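Local coordinates for protein BauA (Acinetobacter baumannii, PDB 6HCP) that takes up iron across the outer membrane as the TonB-dependent transporter and receptor for the siderophore complex ferric preacinetobactin, at residues T650-G655 with N675-A680; G99-Y104 with Q684-N689; N114-N119 with V161-K166; R107-S112 with I533-S538. One frame throughout, in Å; residues are numbered along the deposited sequence.

Overall arrangement
Contact 1 stays within the barrel wall, contact 3 within the plug, and contacts 2 and 4 tie plug to barrel. Contacts 3 and 4 are buried; contact 2, though centred about 13 Å from the centre of the chain, is only partly buried, as is contact 1, about 23 Å out and bordering a second subunit. Contact 3 is held mainly by hydrogen bonds of a parallel strand pair. Contact 4 relies mainly on one tyrosine, contact 2 on one hydrogen bond between two side-chain amides and several waters, and contact 1 on a turn bonded to a strand. Tyr104 of contact 2 packs on Met116 and Val161 of contact 3; its backbone probably bonds to Ser111 of contact 4.

Contact 1: T650-G655 with N675-A680; sequences TLLDVG and NLTNKA
Leu676 N gives a nearly straight hydrogen bond (171°, 2.8 Å) to Leu652 O, docking the type I turn Asn675-Asn678 on strand 645-662. This is the wall of a TonB-dependent receptor beta-barrel: strand 665-674 runs antiparallel beside strand 645-662, and the turn carries on from its end. Asn675 N also lies near Leu652 O, but at a poor angle, and bonds instead to Asp653 OD1 at 2.9 Å. The CB of Asp653 points away from the turn, and its first torsion, placing CG beside the backbone N (-41°), helps bring OD1 back. Leu676 makes the apolar half of the contact. Its CD2 presses on Leu652 CB at 3.4 Å, a tight fit, and meets Val654 CG1 at 3.5 Å, the Leu676 side chain crossing Val654 at about a right angle. Tyr698 of a second subunit packs on Leu676 and Thr677. Farther along, Leu651 CD2 rests against Asn675 OD1 (3.6 Å) and Lys679 CB (3.8 Å), while the end of Lys679 leaves for a salt bridge with Asp183 of the second subunit. The Asn675 amide is fixed in its rotation: OD1 accepts Lys679 N, and ND2 donates to the oxygens of Lys679 and Ala694. One water completes the join, accepting from Leu652 N and Thr677 N and donating to Asn675 OD1 at 2.8 Å.

Contact 2: G99-Y104 with Q684-N689; sequences GWSENY and QPQLTN
Gln684 O meets Asn103 through a water that donates to this carbonyl and accepts from Asn103 ND2. The Gln684 side chain turns back on its own loop, where NE2 donates in the carbonyl plane of Asn689 O, on a lone pair, at 3.0 Å; it also bonds to Ile638 O. Pro685 follows, its CA 4.0 Å from Asn103 ND2. Gln686 carries the contact. Extended beyond CG, it reaches the plug and gives NE2 to Asn103 OD1 at 2.8 Å, with the bond almost straight (167°). The acceptor lies in the amide plane of Gln686, whereas the donor stands above the Asn103 carbonyl plane, the two amides being turned 75° from each other. The other end of the Gln686 amide, OE1, sits 3.7 Å from Trp100 CH2, with the indole plane almost perpendicular to the amide. Gln686 O is joined to the indole as well: a water at the ring edge, in its plane, accepts from Trp100 NE1 and donates to this carbonyl. Leu687 then sets CD1 against Trp100 CZ2 at 3.5 Å, while Tyr128 stacks edge-to-face on the same indole. Between plug loop 99-104 and barrel loop 684-689, then, most of the polar link runs through water, and the Gln686 to Asn103 bond is the one direct polar tie, backed by a single apolar touch.

Contact 3: N114-N119 with V161-K166; sequences NDMSMN and VNLVTK. With EDO (1,2-ethanediol), chain P.
The central mixed sheet of the plug domain is built here, where Ser117 and Met118 pair in parallel with Asn162 and Leu163. The ladder runs from Ser117 N to Val161 O (3.0 Å), from Leu163 N to Ser117 O (2.8 Å), and from Asn119 N to Leu163 O. Just before it, a water donates to Asp115 O and accepts from Val161 N, spanning the strands before they close up. On one face Ser117 OG donates to Asn162 OD1 at 2.8 Å, from a position tilted out of the carbonyl plane; this oxygen also takes Gly120 N, while Asn162 ND2 goes to Glu139, so both ends of the amide are held. On the other face, the face of Met118 and Leu163, the Met118 side chain sets CG against Thr165 CG2 (3.7 Å), crossing it at about a right angle. Met116, bent at its last torsion, brings CE to Leu163 CD1 at 4.0 Å. Asn119 extends the pairing with its side chain. Its backbone turns off with a positive phi (52°), yet OD1 accepts Thr165 N at 3.1 Å and ND2 donates to Thr165 OG1 at 3.0 Å, that oxygen lying in the amide plane. The two bonds fix the orientation of the amide, and Asp243 of the barrel is a further partner of Thr165 OG1. Asn119 O accepts a hydrogen bond from O2 of a 1,2-ethanediol, probably from the crystallisation liquor, at 2.8 Å. In the sheet, strand 159-165 lies between 117-118 and the antiparallel strand 135-142, while Met118 packs on Tyr245 and Met291 of barrel strands 238-252 and 282-297.

Contact 4: R107-S112 with I533-S538; sequences RGYASS and ITKPSS. With EDO (1,2-ethanediol), chain E.
The Tyr109 ring lies over Ile533 and Lys535 of barrel strand 524-541, which both meet it obliquely from the same side, Ile533 near CE2 and Lys535 near CE1; Ile533 O lies at the ring edge, in its plane. Tyr109 OH donates to that carbonyl at 2.9 Å, standing well above the carbonyl plane (47° out of it). With CG anti to the carbonyl carbon (chi1 -74°), the ring points at the barrel wall and its hydroxyl can reach the strand backbone. Ile533 CG2 comes 3.4 Å from Tyr109 CE2. Beside it, on the same side of the ring, the aliphatic part of Lys535 runs antiparallel to the tyrosine side chain, with CB 3.7 Å and CD 3.8 Å from Tyr109 CE1. The Lys535 chain bends only at its last torsion, which turns the amine off while the methylenes stay along the tyrosine. The far branch of Ile533 has a second neighbour: CD1 touches Arg107 CD at 3.9 Å, the two side chains crossing at about a right angle. Arg107 is extended from CG to NE and passes this methyl on the way to salt bridges with Glu564 and Glu514 of the barrel wall. Ser537 OG shares a 2.5 Å hydrogen bond with O1 of a 1,2-ethanediol, probably from the crystallisation liquor, which also bonds to Lys590 O. In the fold, strand 109-110 is an outer strand of a small antiparallel plug sheet, paired with 105-106. Strand 524-541 stands between the antiparallel strands 508-520 and 549-569, and Tyr109 also packs on Gln558 and Asn560 of the latter.

Contact 1: T650-G655 with N675-A680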
loop_
_atom_site.group_PDB
_atom_site.type_symbol
_atom_site.label_atom_id
_atom_site.label_comp_id
_atom_site.label_asym_id
_atom_site.label_seq_id
_atom_site.Cartn_x
_atom_site.Cartn_y
_atom_site.Cartn_z
ATOM N N THR A 650 6.435 -15.103 5.325
ATOM C CA THR A 650 5.557 -15.391 4.197
ATOM C C THR A 650 5.460 -14.123 3.366
ATOM O O THR A 650 5.138 -13.073 3.888
ATOM C CB THR A 650 4.187 -15.897 4.673
ATOM O OG1 THR A 650 4.349 -17.173 5.279
ATOM C CG2 THR A 650 3.201 -16.063 3.539
ATOM N N LEU A 651 5.825 -14.221 2.089
ATOM C CA LEU A 651 5.818 -13.085 1.183
ATOM C C LEU A 651 4.745 -13.297 0.108
ATOM O O LEU A 651 4.564 -14.405 -0.387
ATOM C CB LEU A 651 7.212 -12.936 0.561
ATOM C CG LEU A 651 8.362 -12.798 1.571
ATOM C CD1 LEU A 651 9.698 -12.681 0.851
ATOM C CD2 LEU A 651 8.162 -11.598 2.490
ATOM N N LEU A 652 4.092 -12.192 -0.282
ATOM C CA LEU A 652 3.092 -12.187 -1.321
ATOM C C LEU A 652 3.594 -11.335 -2.478
ATOM O O LEU A 652 4.146 -10.266 -2.259
ATOM C CB LEU A 652 1.786 -11.595 -0.798
ATOM C CG LEU A 652 1.131 -12.323 0.374
ATOM C CD1 LEU A 652 -0.174 -11.614 0.748
ATOM C CD2 LEU A 652 0.875 -13.775 0.052
ATOM N N ASP A 653 3.253 -11.763 -3.696
ATOM C CA ASP A 653 3.478 -10.974 -4.891
ATOM C C ASP A 653 2.169 -10.970 -5.703
ATOM O O ASP A 653 1.432 -11.940 -5.700
ATOM C CB ASP A 653 4.642 -11.525 -5.728
ATOM C CG ASP A 653 5.845 -11.991 -4.922
ATOM O OD1 ASP A 653 6.401 -11.166 -4.137
ATOM O OD2 ASP A 653 6.278 -13.154 -5.155
ATOM N N VAL A 654 1.957 -9.912 -6.478
ATOM C CA VAL A 654 0.807 -9.867 -7.394
ATOM C C VAL A 654 1.244 -9.250 -8.714
ATOM O O VAL A 654 2.167 -8.454 -8.777
ATOM C CB VAL A 654 -0.364 -9.070 -6.791
ATOM C CG1 VAL A 654 -0.980 -9.809 -5.622
ATOM C CG2 VAL A 654 0.064 -7.665 -6.401
ATOM N N GLY A 655 0.473 -9.549 -9.762
ATOM C CA GLY A 655 0.753 -8.957 -11.039
ATOM C C GLY A 655 -0.465 -8.940 -11.945
ATOM O O GLY A 655 -1.421 -9.669 -11.723
ATOM N N ASN A 675 6.934 -8.602 -2.808
ATOM C CA ASN A 675 6.841 -8.343 -1.379
ATOM C C ASN A 675 5.769 -7.259 -1.142
ATOM O O ASN A 675 6.033 -6.196 -0.591
ATOM C CB ASN A 675 8.190 -7.967 -0.766
ATOM C CG ASN A 675 8.134 -7.939 0.744
ATOM O OD1 ASN A 675 7.123 -8.333 1.326
ATOM N ND2 ASN A 675 9.196 -7.465 1.385
ATOM N N LEU A 676 4.547 -7.557 -1.567
ATOM C CA LEU A 676 3.493 -6.540 -1.564
ATOM C C LEU A 676 3.139 -6.098 -0.139
ATOM O O LEU A 676 2.721 -4.950 0.042
ATOM C CB LEU A 676 2.286 -7.038 -2.357
ATOM C CG LEU A 676 1.291 -7.961 -1.672
ATOM C CD1 LEU A 676 0.154 -7.161 -1.064
ATOM C CD2 LEU A 676 0.731 -8.951 -2.691
ATOM N N THR A 677 3.359 -6.951 0.869
ATOM C CA THR A 677 3.084 -6.546 2.262
ATOM C C THR A 677 4.246 -5.763 2.872
ATOM O O THR A 677 4.091 -5.189 3.953
ATOM C CB THR A 677 2.729 -7.729 3.169
ATOM O OG1 THR A 677 3.906 -8.499 3.433
ATOM C CG2 THR A 677 1.626 -8.600 2.609
ATOM N N ASN A 678 5.355 -5.632 2.130
ATOM C CA ASN A 678 6.560 -4.893 2.571
ATOM C C ASN A 678 7.074 -5.455 3.898
ATOM O O ASN A 678 7.483 -4.706 4.788
ATOM C CB ASN A 678 6.314 -3.391 2.671
ATOM C CG ASN A 678 7.579 -2.574 2.613
ATOM O OD1 ASN A 678 8.550 -2.948 1.943
ATOM N ND2 ASN A 678 7.603 -1.493 3.377
ATOM N N LYS A 679 7.070 -6.783 4.006
ATOM C CA LYS A 679 7.556 -7.455 5.175
ATOM C C LYS A 679 9.050 -7.178 5.360
ATOM O O LYS A 679 9.844 -7.439 4.469
ATOM C CB LYS A 679 7.317 -8.957 5.051
ATOM C CG LYS A 679 7.841 -9.795 6.212
ATOM C CD LYS A 679 7.121 -9.551 7.534
ATOM C CE LYS A 679 7.569 -10.508 8.621
ATOM N NZ LYS A 679 7.169 -10.027 9.962
ATOM N N ALA A 680 9.419 -6.760 6.573
ATOM C CA ALA A 680 10.822 -6.631 7.001
ATOM C C ALA A 680 11.268 -7.963 7.616
ATOM O O ALA A 680 10.645 -8.453 8.553
ATOM C CB ALA A 680 10.959 -5.501 7.989
HETATM O O HOH W 1 4.714 -9.693 1.142
#

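Contact 2: G99-Y104 with Q684-N689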
loop_
_atom_site.group_PDB
_atom_site.type_symbol
_atom_site.label_atom_id
_atom_site.label_comp_id
_atom_site.label_asym_id
_atom_site.label_seq_id
_atom_site.Cartn_x
_atom_site.Cartn_y
_atom_site.Cartn_z
ATOM N N GLY A 99 22.678 -7.002 -3.486
ATOM C CA GLY A 99 23.875 -7.642 -2.979
ATOM C C GLY A 99 24.987 -7.609 -4.015
ATOM O O GLY A 99 24.766 -7.268 -5.190
ATOM N N TRP A 100 26.185 -8.000 -3.582
ATOM C CA TRP A 100 27.337 -8.044 -4.481
ATOM C C TRP A 100 27.313 -9.285 -5.384
ATOM O O TRP A 100 28.074 -9.370 -6.346
ATOM C CB TRP A 100 28.632 -7.927 -3.678
ATOM C CG TRP A 100 28.723 -8.862 -2.515
ATOM C CD1 TRP A 100 28.408 -8.605 -1.214
ATOM C CD2 TRP A 100 29.214 -10.213 -2.546
ATOM N NE1 TRP A 100 28.646 -9.707 -0.440
ATOM C CE2 TRP A 100 29.220 -10.676 -1.215
ATOM C CE3 TRP A 100 29.737 -11.034 -3.551
ATOM C CZ2 TRP A 100 29.595 -11.977 -0.888
ATOM C CZ3 TRP A 100 30.110 -12.324 -3.224
ATOM C CH2 TRP A 100 30.013 -12.795 -1.915
ATOM N N SER A 101 26.425 -10.237 -5.098
ATOM C CA SER A 101 26.171 -11.369 -5.983
ATOM C C SER A 101 24.762 -11.880 -5.728
ATOM O O SER A 101 24.171 -11.576 -4.693
ATOM C CB SER A 101 27.168 -12.503 -5.803
ATOM O OG SER A 101 26.843 -13.302 -4.666
ATOM N N GLU A 102 24.296 -12.760 -6.616
ATOM C CA GLU A 102 23.114 -13.582 -6.328
ATOM C C GLU A 102 23.508 -14.614 -5.267
ATOM O O GLU A 102 24.696 -14.881 -5.035
ATOM C CB GLU A 102 22.605 -14.313 -7.574
ATOM C CG GLU A 102 22.266 -13.399 -8.746
ATOM C CD GLU A 102 21.535 -14.099 -9.879
ATOM O OE1 GLU A 102 20.574 -14.819 -9.563
ATOM O OE2 GLU A 102 21.918 -13.915 -11.087
ATOM N N ASN A 103 22.504 -15.130 -4.570
ATOM C CA ASN A 103 22.754 -16.108 -3.517
ATOM C C ASN A 103 21.571 -17.062 -3.428
ATOM O O ASN A 103 20.472 -16.663 -3.050
ATOM C CB ASN A 103 22.984 -15.455 -2.159
ATOM C CG ASN A 103 23.360 -16.472 -1.090
ATOM O OD1 ASN A 103 24.160 -17.362 -1.350
ATOM N ND2 ASN A 103 22.757 -16.388 0.084
ATOM N N TYR A 104 21.780 -18.324 -3.808
ATOM C CA TYR A 104 20.733 -19.325 -3.673
ATOM C C TYR A 104 21.324 -20.701 -3.317
ATOM O O TYR A 104 22.493 -20.979 -3.521
ATOM C CB TYR A 104 19.887 -19.427 -4.948
ATOM C CG TYR A 104 20.667 -19.578 -6.226
ATOM C CD1 TYR A 104 21.024 -20.824 -6.716
ATOM C CD2 TYR A 104 21.004 -18.475 -6.990
ATOM C CE1 TYR A 104 21.816 -20.958 -7.845
ATOM C CE2 TYR A 104 21.754 -18.601 -8.149
ATOM C CZ TYR A 104 22.169 -19.842 -8.580
ATOM O OH TYR A 104 22.938 -19.951 -9.718
ATOM N N GLN A 684 20.077 -14.935 5.956
ATOM C CA GLN A 684 21.518 -15.051 6.007
ATOM C C GLN A 684 22.074 -14.954 4.599
ATOM O O GLN A 684 21.880 -15.855 3.785
ATOM C CB GLN A 684 21.976 -16.360 6.660
ATOM C CG GLN A 684 23.500 -16.463 6.785
ATOM C CD GLN A 684 23.950 -17.308 7.953
ATOM O OE1 GLN A 684 24.387 -18.448 7.778
ATOM N NE2 GLN A 684 23.936 -16.717 9.150
ATOM N N PRO A 685 22.919 -13.943 4.325
ATOM C CA PRO A 685 23.626 -13.864 3.044
ATOM C C PRO A 685 24.947 -14.645 3.113
ATOM O O PRO A 685 25.316 -15.167 4.179
ATOM C CB PRO A 685 23.865 -12.356 2.935
ATOM C CG PRO A 685 24.174 -11.957 4.363
ATOM C CD PRO A 685 23.302 -12.854 5.231
ATOM N N GLN A 686 25.734 -14.543 2.049
ATOM C CA GLN A 686 27.134 -15.006 2.073
ATOM C C GLN A 686 28.014 -14.047 2.877
ATOM O O GLN A 686 27.820 -12.825 2.853
ATOM C CB GLN A 686 27.644 -15.124 0.644
ATOM C CG GLN A 686 27.005 -16.292 -0.085
ATOM C CD GLN A 686 27.574 -16.485 -1.469
ATOM O OE1 GLN A 686 28.754 -16.257 -1.696
ATOM N NE2 GLN A 686 26.762 -17.023 -2.373
ATOM N N LEU A 687 28.952 -14.637 3.624
ATOM C CA LEU A 687 30.115 -13.996 4.275
ATOM C C LEU A 687 29.747 -13.239 5.558
ATOM O O LEU A 687 30.589 -13.112 6.415
ATOM C CB LEU A 687 30.861 -13.089 3.295
ATOM C CG LEU A 687 31.407 -13.793 2.048
ATOM C CD1 LEU A 687 32.284 -12.844 1.247
ATOM C CD2 LEU A 687 32.174 -15.069 2.399
ATOM N N THR A 688 28.512 -12.747 5.694
ATOM C CA THR A 688 28.083 -12.072 6.924
ATOM C C THR A 688 26.821 -12.777 7.435
ATOM O O THR A 688 26.219 -13.570 6.722
ATOM C CB THR A 688 27.813 -10.573 6.708
ATOM O OG1 THR A 688 26.814 -10.462 5.693
ATOM C CG2 THR A 688 29.042 -9.775 6.319
ATOM N N ASN A 689 26.417 -12.478 8.673
ATOM C CA ASN A 689 25.386 -13.260 9.370
ATOM C C ASN A 689 23.968 -12.964 8.859
ATOM O O ASN A 689 23.143 -13.885 8.783
ATOM C CB ASN A 689 25.411 -13.026 10.879
ATOM C CG ASN A 689 26.665 -13.502 11.585
ATOM O OD1 ASN A 689 26.977 -12.966 12.639
ATOM N ND2 ASN A 689 27.365 -14.505 11.044
HETATM O O HOH W 2 27.796 -10.172 2.159
HETATM O O HOH W 3 28.265 -15.920 -5.219
HETATM O O HOH W 4 23.691 -17.596 2.607
#

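Contact 3: N114-N119 with V161-K166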
loop_
_atom_site.group_PDB
_atom_site.type_symbol
_atom_site.label_atom_id
_atom_site.label_comp_id
_atom_site.label_asym_id
_atom_site.label_seq_id
_atom_site.Cartn_x
_atom_site.Cartn_y
_atom_site.Cartn_z
ATOM N N ASN A 114 29.162 -18.960 -9.826
ATOM C CA ASN A 114 30.344 -19.276 -10.628
ATOM C C ASN A 114 30.172 -20.591 -11.408
ATOM O O ASN A 114 30.983 -20.875 -12.290
ATOM C CB ASN A 114 31.575 -19.539 -9.761
ATOM C CG ASN A 114 32.200 -18.337 -9.104
ATOM O OD1 ASN A 114 33.159 -18.511 -8.354
ATOM N ND2 ASN A 114 31.593 -17.162 -9.234
ATOM N N ASP A 115 29.197 -21.418 -11.003
ATOM C CA ASP A 115 29.062 -22.807 -11.426
ATOM C C ASP A 115 27.914 -23.005 -12.420
ATOM O O ASP A 115 27.504 -24.135 -12.691
ATOM C CB ASP A 115 28.894 -23.733 -10.217
ATOM C CG ASP A 115 30.175 -23.864 -9.402
ATOM O OD1 ASP A 115 31.227 -23.426 -9.913
ATOM O OD2 ASP A 115 30.108 -24.333 -8.242
ATOM N N MET A 116 27.366 -21.918 -12.963
ATOM C CA MET A 116 26.330 -22.076 -13.988
ATOM C C MET A 116 26.986 -22.470 -15.313
ATOM O O MET A 116 28.101 -22.035 -15.599
ATOM C CB MET A 116 25.557 -20.770 -14.198
ATOM C CG MET A 116 24.904 -20.269 -12.927
ATOM S SD MET A 116 23.802 -18.879 -13.367
ATOM C CE MET A 116 24.979 -17.663 -13.928
ATOM N N SER A 117 26.250 -23.217 -16.134
ATOM C CA SER A 117 26.697 -23.523 -17.466
ATOM C C SER A 117 25.911 -22.707 -18.496
ATOM O O SER A 117 24.798 -22.241 -18.218
ATOM C CB SER A 117 26.634 -24.997 -17.737
ATOM O OG SER A 117 25.342 -25.536 -17.507
ATOM N N MET A 118 26.546 -22.486 -19.658
ATOM C CA MET A 118 25.914 -21.860 -20.811
ATOM C C MET A 118 25.937 -22.846 -21.982
ATOM O O MET A 118 27.003 -23.304 -22.353
ATOM C CB MET A 118 26.604 -20.564 -21.227
ATOM C CG MET A 118 25.875 -19.871 -22.396
ATOM S SD MET A 118 26.697 -18.359 -22.936
ATOM C CE MET A 118 26.540 -17.338 -21.482
ATOM N N ASN A 119 24.754 -23.314 -22.397
ATOM C CA ASN A 119 24.639 -24.348 -23.411
ATOM C C ASN A 119 25.530 -25.541 -23.029
ATOM O O ASN A 119 26.196 -26.147 -23.892
ATOM C CB ASN A 119 25.026 -23.792 -24.784
ATOM C CG ASN A 119 24.141 -22.638 -25.218
ATOM O OD1 ASN A 119 22.922 -22.700 -25.056
ATOM N ND2 ASN A 119 24.737 -21.610 -25.793
ATOM N N VAL A 161 22.508 -25.114 -12.790
ATOM C CA VAL A 161 21.717 -24.183 -13.546
ATOM C C VAL A 161 22.365 -24.046 -14.923
ATOM O O VAL A 161 23.532 -23.655 -15.013
ATOM C CB VAL A 161 21.656 -22.820 -12.840
ATOM C CG1 VAL A 161 20.849 -21.816 -13.649
ATOM C CG2 VAL A 161 21.115 -22.961 -11.426
ATOM N N ASN A 162 21.597 -24.380 -15.964
ATOM C CA ASN A 162 22.083 -24.354 -17.338
ATOM C C ASN A 162 21.280 -23.306 -18.119
ATOM O O ASN A 162 20.043 -23.376 -18.162
ATOM C CB ASN A 162 21.976 -25.735 -17.992
ATOM C CG ASN A 162 22.522 -25.762 -19.406
ATOM O OD1 ASN A 162 23.613 -25.239 -19.659
ATOM N ND2 ASN A 162 21.724 -26.262 -20.352
ATOM N N LEU A 163 21.993 -22.327 -18.679
ATOM C CA LEU A 163 21.374 -21.232 -19.397
ATOM C C LEU A 163 21.528 -21.483 -20.897
ATOM O O LEU A 163 22.657 -21.692 -21.396
ATOM C CB LEU A 163 22.038 -19.913 -19.001
ATOM C CG LEU A 163 22.143 -19.658 -17.495
ATOM C CD1 LEU A 163 22.769 -18.305 -17.222
ATOM C CD2 LEU A 163 20.786 -19.747 -16.820
ATOM N N VAL A 164 20.383 -21.592 -21.572
ATOM C CA VAL A 164 20.327 -21.910 -22.993
ATOM C C VAL A 164 20.109 -20.598 -23.749
ATOM O O VAL A 164 19.145 -19.876 -23.481
ATOM C CB VAL A 164 19.204 -22.918 -23.280
ATOM C CG1 VAL A 164 19.057 -23.208 -24.770
ATOM C CG2 VAL A 164 19.383 -24.201 -22.490
ATOM N N THR A 165 21.035 -20.259 -24.644
ATOM C CA THR A 165 21.007 -18.965 -25.315
ATOM C C THR A 165 19.942 -18.963 -26.423
ATOM O O THR A 165 19.431 -20.019 -26.830
ATOM C CB THR A 165 22.379 -18.594 -25.885
ATOM O OG1 THR A 165 22.774 -19.636 -26.780
ATOM C CG2 THR A 165 23.406 -18.392 -24.795
ATOM N N LYS A 166 19.611 -17.756 -26.877
ATOM C CA LYS A 166 18.616 -17.541 -27.947
ATOM C C LYS A 166 19.298 -17.614 -29.325
ATOM O O LYS A 166 20.325 -16.961 -29.548
ATOM C CB LYS A 166 17.998 -16.147 -27.817
ATOM C CG LYS A 166 17.061 -15.929 -26.642
ATOM C CD LYS A 166 16.762 -14.443 -26.428
ATOM C CE LYS A 166 15.598 -14.194 -25.489
ATOM N NZ LYS A 166 15.347 -12.743 -25.309
HETATM C C1 EDO P . 28.250 -29.354 -23.690
HETATM O O1 EDO P . 28.451 -30.424 -24.617
HETATM C C2 EDO P . 29.219 -28.225 -23.981
HETATM O O2 EDO P . 28.559 -27.252 -24.796
HETATM O O HOH W 5 24.971 -24.320 -11.516
#

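Contact 4: R107-S112 with I533-S538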
loop_
_atom_site.group_PDB
_atom_site.type_symbol
_atom_site.label_atom_id
_atom_site.label_comp_id
_atom_site.label_asym_id
_atom_site.label_seq_id
_atom_site.Cartn_x
_atom_site.Cartn_y
_atom_site.Cartn_z
ATOM N N ARG A 107 18.436 -27.831 -2.812
ATOM C CA ARG A 107 18.392 -28.983 -1.919
ATOM C C ARG A 107 19.234 -28.714 -0.664
ATOM O O ARG A 107 19.839 -29.632 -0.088
ATOM C CB ARG A 107 18.859 -30.246 -2.645
ATOM C CG ARG A 107 17.817 -30.768 -3.619
ATOM C CD ARG A 107 18.076 -32.179 -4.113
ATOM N NE ARG A 107 16.946 -32.648 -4.887
ATOM C CZ ARG A 107 16.904 -33.782 -5.573
ATOM N NH1 ARG A 107 18.013 -34.484 -5.782
ATOM N NH2 ARG A 107 15.768 -34.126 -6.155
ATOM N N GLY A 108 19.227 -27.452 -0.223
ATOM C CA GLY A 108 19.798 -27.056 1.044
ATOM C C GLY A 108 21.307 -26.906 1.031
ATOM O O GLY A 108 21.907 -26.719 2.097
ATOM N N TYR A 109 21.927 -26.946 -0.151
ATOM C CA TYR A 109 23.347 -26.692 -0.303
ATOM C C TYR A 109 23.574 -25.504 -1.243
ATOM O O TYR A 109 22.858 -25.342 -2.225
ATOM C CB TYR A 109 24.062 -27.903 -0.905
ATOM C CG TYR A 109 24.232 -29.054 0.051
ATOM C CD1 TYR A 109 25.029 -28.944 1.171
ATOM C CD2 TYR A 109 23.553 -30.241 -0.159
ATOM C CE1 TYR A 109 25.193 -30.006 2.039
ATOM C CE2 TYR A 109 23.670 -31.297 0.725
ATOM C CZ TYR A 109 24.526 -31.191 1.803
ATOM O OH TYR A 109 24.716 -32.259 2.629
ATOM N N ALA A 110 24.642 -24.755 -0.987
ATOM C CA ALA A 110 25.000 -23.622 -1.832
ATOM C C ALA A 110 25.136 -24.098 -3.281
ATOM O O ALA A 110 25.634 -25.190 -3.557
ATOM C CB ALA A 110 26.274 -22.978 -1.337
ATOM N N SER A 111 24.630 -23.279 -4.205
ATOM C CA SER A 111 24.859 -23.435 -5.613
ATOM C C SER A 111 25.449 -22.132 -6.152
ATOM O O SER A 111 24.758 -21.113 -6.230
ATOM C CB SER A 111 23.595 -23.812 -6.353
ATOM O OG SER A 111 23.855 -23.944 -7.755
ATOM N N SER A 112 26.753 -22.151 -6.434
ATOM C CA SER A 112 27.501 -20.920 -6.720
ATOM C C SER A 112 27.093 -20.354 -8.080
ATOM O O SER A 112 26.981 -21.105 -9.083
ATOM C CB SER A 112 29.001 -21.179 -6.664
ATOM O OG SER A 112 29.739 -20.038 -7.093
ATOM N N ILE A 533 21.642 -36.488 0.817
ATOM C CA ILE A 533 22.898 -36.024 0.248
ATOM C C ILE A 533 23.851 -35.772 1.417
ATOM O O ILE A 533 23.566 -34.881 2.231
ATOM C CB ILE A 533 22.715 -34.733 -0.563
ATOM C CG1 ILE A 533 21.731 -34.892 -1.722
ATOM C CG2 ILE A 533 24.064 -34.215 -1.041
ATOM C CD1 ILE A 533 21.205 -33.575 -2.264
ATOM N N THR A 534 25.030 -36.397 1.373
ATOM C CA THR A 534 26.077 -36.138 2.349
ATOM C C THR A 534 27.183 -35.324 1.700
ATOM O O THR A 534 27.665 -35.666 0.631
ATOM C CB THR A 534 26.619 -37.437 2.972
ATOM O OG1 THR A 534 27.116 -38.264 1.922
ATOM C CG2 THR A 534 25.556 -38.166 3.761
ATOM N N LYS A 535 27.661 -34.307 2.431
ATOM C CA LYS A 535 28.731 -33.454 1.940
ATOM C C LYS A 535 29.834 -33.404 2.993
ATOM O O LYS A 535 29.608 -32.999 4.136
ATOM C CB LYS A 535 28.239 -32.032 1.648
ATOM C CG LYS A 535 29.309 -31.093 1.109
ATOM C CD LYS A 535 28.791 -29.672 0.761
ATOM C CE LYS A 535 29.646 -28.928 -0.233
ATOM N NZ LYS A 535 30.990 -28.590 0.296
ATOM N N PRO A 536 31.078 -33.748 2.618
ATOM C CA PRO A 536 32.171 -33.730 3.587
ATOM C C PRO A 536 32.731 -32.316 3.807
ATOM O O PRO A 536 32.606 -31.451 2.939
ATOM C CB PRO A 536 33.242 -34.650 2.976
ATOM C CG PRO A 536 32.945 -34.656 1.495
ATOM C CD PRO A 536 31.458 -34.352 1.335
ATOM N N SER A 537 33.383 -32.119 4.964
ATOM C CA SER A 537 34.150 -30.931 5.226
ATOM C C SER A 537 35.418 -31.335 5.989
ATOM O O SER A 537 35.510 -32.415 6.559
ATOM C CB SER A 537 33.345 -29.893 6.010
ATOM O OG SER A 537 33.017 -30.399 7.303
ATOM N N SER A 538 36.395 -30.436 5.947
ATOM C CA SER A 538 37.726 -30.693 6.496
ATOM C C SER A 538 38.008 -29.690 7.620
ATOM O O SER A 538 37.557 -28.572 7.547
ATOM C CB SER A 538 38.754 -30.612 5.405
ATOM O OG SER A 538 38.575 -31.649 4.442
HETATM C C1 EDO E . 29.839 -29.443 8.016
HETATM O O1 EDO E . 30.485 -30.446 7.234
HETATM C C2 EDO E . 29.738 -30.020 9.419
HETATM O O2 EDO E . 31.047 -30.010 9.993
#